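Local coordinates for ankyrin repeat family protein (Enterococcus faecalis, PDB 3HRA) that is of unknown function but, as an ankyrin repeat protein built from stacked helical pairs, probably serves as a scaffold for binding other proteins, at residues 54-59 with 88-93. Numbering follows the deposited sequence.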
ATOM      1  N   ILE A  54      -8.812  10.113  12.419  1.00  7.05           N
ATOM      2  CA  ILE A  54      -9.756  10.528  11.394  1.00  6.68           C
ATOM      3  C   ILE A  54     -10.034   9.351  10.460  1.00  5.40           C
ATOM      4  O   ILE A  54     -11.187   9.071  10.118  1.00  5.02           O
ATOM      5  CB  ILE A  54      -9.248  11.768  10.614  1.00  8.30           C
ATOM      6  CG1 ILE A  54      -9.332  13.012  11.510  1.00  7.45           C
ATOM      7  CG2 ILE A  54     -10.047  11.965   9.307  1.00  3.67           C
ATOM      8  CD1 ILE A  54      -8.745  14.271  10.890  1.00  7.39           C
ATOM      9  N   ALA A  55      -8.970   8.668  10.046  1.00  3.45           N
ATOM     10  CA  ALA A  55      -9.121   7.544   9.131  1.00  3.98           C
ATOM     11  C   ALA A  55      -9.976   6.446   9.760  1.00  3.44           C
ATOM     12  O   ALA A  55     -10.863   5.893   9.107  1.00  3.53           O
ATOM     13  CB  ALA A  55      -7.739   6.996   8.680  1.00  6.39           C
ATOM     14  N   LYS A  56      -9.711   6.118  11.022  1.00  6.89           N
ATOM     15  CA  LYS A  56     -10.524   5.108  11.721  1.00  9.20           C
ATOM     16  C   LYS A  56     -11.996   5.540  11.789  1.00  9.27           C
ATOM     17  O   LYS A  56     -12.899   4.737  11.532  1.00  7.35           O
ATOM     18  CB  LYS A  56      -9.970   4.833  13.124  1.00  6.29           C
ATOM     19  CG  LYS A  56      -8.625   4.103  13.139  1.00  7.78           C
ATOM     20  CD  LYS A  56      -8.088   3.990  14.576  1.00  7.46           C
ATOM     21  CE  LYS A  56      -6.835   3.119  14.614  1.00 12.77           C
ATOM     22  NZ  LYS A  56      -6.240   3.115  15.981  1.00 20.38           N
ATOM     23  N   ALA A  57     -12.233   6.809  12.121  1.00  6.28           N
ATOM     24  CA  ALA A  57     -13.605   7.332  12.203  1.00  8.03           C
ATOM     25  C   ALA A  57     -14.366   7.183  10.882  1.00  9.19           C
ATOM     26  O   ALA A  57     -15.557   6.841  10.869  1.00  8.04           O
ATOM     27  CB  ALA A  57     -13.610   8.795  12.650  1.00  7.17           C
ATOM     28  N   LEU A  58     -13.677   7.447   9.778  1.00  4.89           N
ATOM     29  CA  LEU A  58     -14.306   7.407   8.458  1.00  4.01           C
ATOM     30  C   LEU A  58     -14.582   5.966   8.049  1.00  7.87           C
ATOM     31  O   LEU A  58     -15.643   5.667   7.500  1.00  6.51           O
ATOM     32  CB  LEU A  58     -13.425   8.118   7.421  1.00  4.43           C
ATOM     33  CG  LEU A  58     -13.401   9.642   7.563  1.00  5.09           C
ATOM     34  CD1 LEU A  58     -12.249  10.271   6.795  1.00  5.67           C
ATOM     35  CD2 LEU A  58     -14.740  10.235   7.109  1.00  4.92           C
ATOM     36  N   ILE A  59     -13.631   5.074   8.316  1.00  5.24           N
ATOM     37  CA  ILE A  59     -13.818   3.660   8.014  1.00  7.23           C
ATOM     38  C   ILE A  59     -14.993   3.080   8.805  1.00  8.25           C
ATOM     39  O   ILE A  59     -15.790   2.300   8.279  1.00  9.80           O
ATOM     40  CB  ILE A  59     -12.529   2.845   8.265  1.00  6.53           C
ATOM     41  CG1 ILE A  59     -11.482   3.205   7.210  1.00  5.30           C
ATOM     42  CG2 ILE A  59     -12.825   1.365   8.187  1.00  8.48           C
ATOM     43  CD1 ILE A  59     -10.040   2.806   7.603  1.00  8.55           C
ATOM     44  N   LEU A  88      -3.346   0.804   7.807  1.00  5.84           N
ATOM     45  CA  LEU A  88      -3.410  -0.441   7.048  1.00  7.64           C
ATOM     46  C   LEU A  88      -3.906  -1.592   7.910  1.00  4.21           C
ATOM     47  O   LEU A  88      -4.778  -2.355   7.493  1.00  5.32           O
ATOM     48  CB  LEU A  88      -2.041  -0.795   6.458  1.00  7.54           C
ATOM     49  CG  LEU A  88      -1.999  -2.080   5.639  1.00  7.89           C
ATOM     50  CD1 LEU A  88      -2.968  -2.004   4.459  1.00 10.89           C
ATOM     51  CD2 LEU A  88      -0.564  -2.351   5.157  1.00 10.24           C
ATOM     52  N   ALA A  89      -3.335  -1.724   9.102  1.00  7.32           N
ATOM     53  CA  ALA A  89      -3.795  -2.748  10.038  1.00  9.47           C
ATOM     54  C   ALA A  89      -5.305  -2.624  10.307  1.00  9.33           C
ATOM     55  O   ALA A  89      -6.029  -3.630  10.357  1.00  9.96           O
ATOM     56  CB  ALA A  89      -3.002  -2.669  11.334  1.00  9.54           C
ATOM     57  N   TYR A  90      -5.778  -1.390  10.489  1.00  6.75           N
ATOM     58  CA  TYR A  90      -7.190  -1.157  10.724  1.00  8.00           C
ATOM     59  C   TYR A  90      -8.028  -1.569   9.511  1.00  9.03           C
ATOM     60  O   TYR A  90      -9.068  -2.231   9.655  1.00  9.94           O
ATOM     61  CB  TYR A  90      -7.449   0.304  11.099  1.00  4.27           C
ATOM     62  CG  TYR A  90      -8.742   0.514  11.841  1.00  7.95           C
ATOM     63  CD1 TYR A  90      -8.836   0.237  13.200  1.00  8.66           C
ATOM     64  CD2 TYR A  90      -9.879   0.985  11.178  1.00 10.27           C
ATOM     65  CE1 TYR A  90     -10.023   0.439  13.891  1.00  9.71           C
ATOM     66  CE2 TYR A  90     -11.064   1.189  11.853  1.00 10.24           C
ATOM     67  CZ  TYR A  90     -11.134   0.908  13.205  1.00  8.38           C
ATOM     68  OH  TYR A  90     -12.317   1.112  13.877  1.00 13.89           O
ATOM     69  N   MET A  91      -7.571  -1.179   8.324  1.00  5.83           N
ATOM     70  CA  MET A  91      -8.266  -1.542   7.091  1.00  7.02           C
ATOM     71  C   MET A  91      -8.379  -3.051   6.936  1.00  8.07           C
ATOM     72  O   MET A  91      -9.426  -3.556   6.557  1.00  7.26           O
ATOM     73  CB  MET A  91      -7.557  -0.963   5.882  1.00  6.11           C
ATOM     74  CG  MET A  91      -7.659   0.548   5.770  1.00  6.30           C
ATOM     75  SD  MET A  91      -6.664   1.119   4.383  1.00  9.44           S
ATOM     76  CE  MET A  91      -7.205   2.822   4.208  1.00  9.40           C
ATOM     77  N   LEU A  92      -7.296  -3.764   7.220  1.00  7.86           N
ATOM     78  CA  LEU A  92      -7.289  -5.231   7.097  1.00  9.42           C
ATOM     79  C   LEU A  92      -8.241  -5.914   8.093  1.00 10.25           C
ATOM     80  O   LEU A  92      -8.652  -7.058   7.882  1.00 14.27           O
ATOM     81  CB  LEU A  92      -5.869  -5.773   7.265  1.00  6.57           C
ATOM     82  CG  LEU A  92      -4.926  -5.401   6.115  1.00  7.01           C
ATOM     83  CD1 LEU A  92      -3.477  -5.790   6.415  1.00  8.66           C
ATOM     84  CD2 LEU A  92      -5.418  -6.044   4.824  1.00 14.40           C
ATOM     85  N   LYS A  93      -8.595  -5.216   9.172  1.00 11.52           N
ATOM     86  CA  LYS A  93      -9.539  -5.755  10.156  1.00 11.94           C
ATOM     87  C   LYS A  93     -10.980  -5.281   9.963  1.00  9.06           C
ATOM     88  O   LYS A  93     -11.919  -5.993  10.324  1.00 12.03           O
ATOM     89  CB  LYS A  93      -9.122  -5.372  11.580  1.00 13.71           C
ATOM     90  CG  LYS A  93      -7.803  -5.955  12.059  1.00 20.67           C
ATOM     91  CD  LYS A  93      -7.497  -5.423  13.470  1.00 20.09           C
ATOM     92  CE  LYS A  93      -5.998  -5.439  13.760  1.00 24.39           C
ATOM     93  NZ  LYS A  93      -5.628  -4.576  14.930  1.00 30.35           N
TER
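Lys56 lies over one face of the Tyr90 ring, and its chain can be traced across that face atom by atom. Lys56 CB starts above the hydroxyl-bearing end, 4.0 Å from Tyr90 CE2. Lys56 CG comes next and sits almost exactly over the middle: a CH-pi contact, 3.7 Å from Lys56 CG to the centroid of the Tyr90 ring and 5° off the ring normal. Lys56 CD passes on above Tyr90 CD1 and CE1, and Lys56 CE steps off past the CD1 corner, 3.8 Å from Tyr90 CD1. Extended beyond CG, the lysine chain runs on past the ring edge. Tyr90 CB points toward segment 54-59, and Tyr90 CG, roughly anti to the backbone N (chi1 -158°), carries the ring on under the lysine. On the buried side, Ile59 CD1 fits at the ring edge, 4.0 Å from Tyr90 CD2, and also touches Met91 CG at 3.8 Å. Met91 continues inward to Val47 of helix 42-49. Helices 52-60 and 85-94 of the ankyrin-repeat stack, whose segments 54-59 and 88-93 run at 13°, thus meet through side-chain carbon. Such dispersion and CH-pi contacts impose little directionality; the hydrogen bond of Tyr90 OH with Asp60 OD1 helps orient the ring instead.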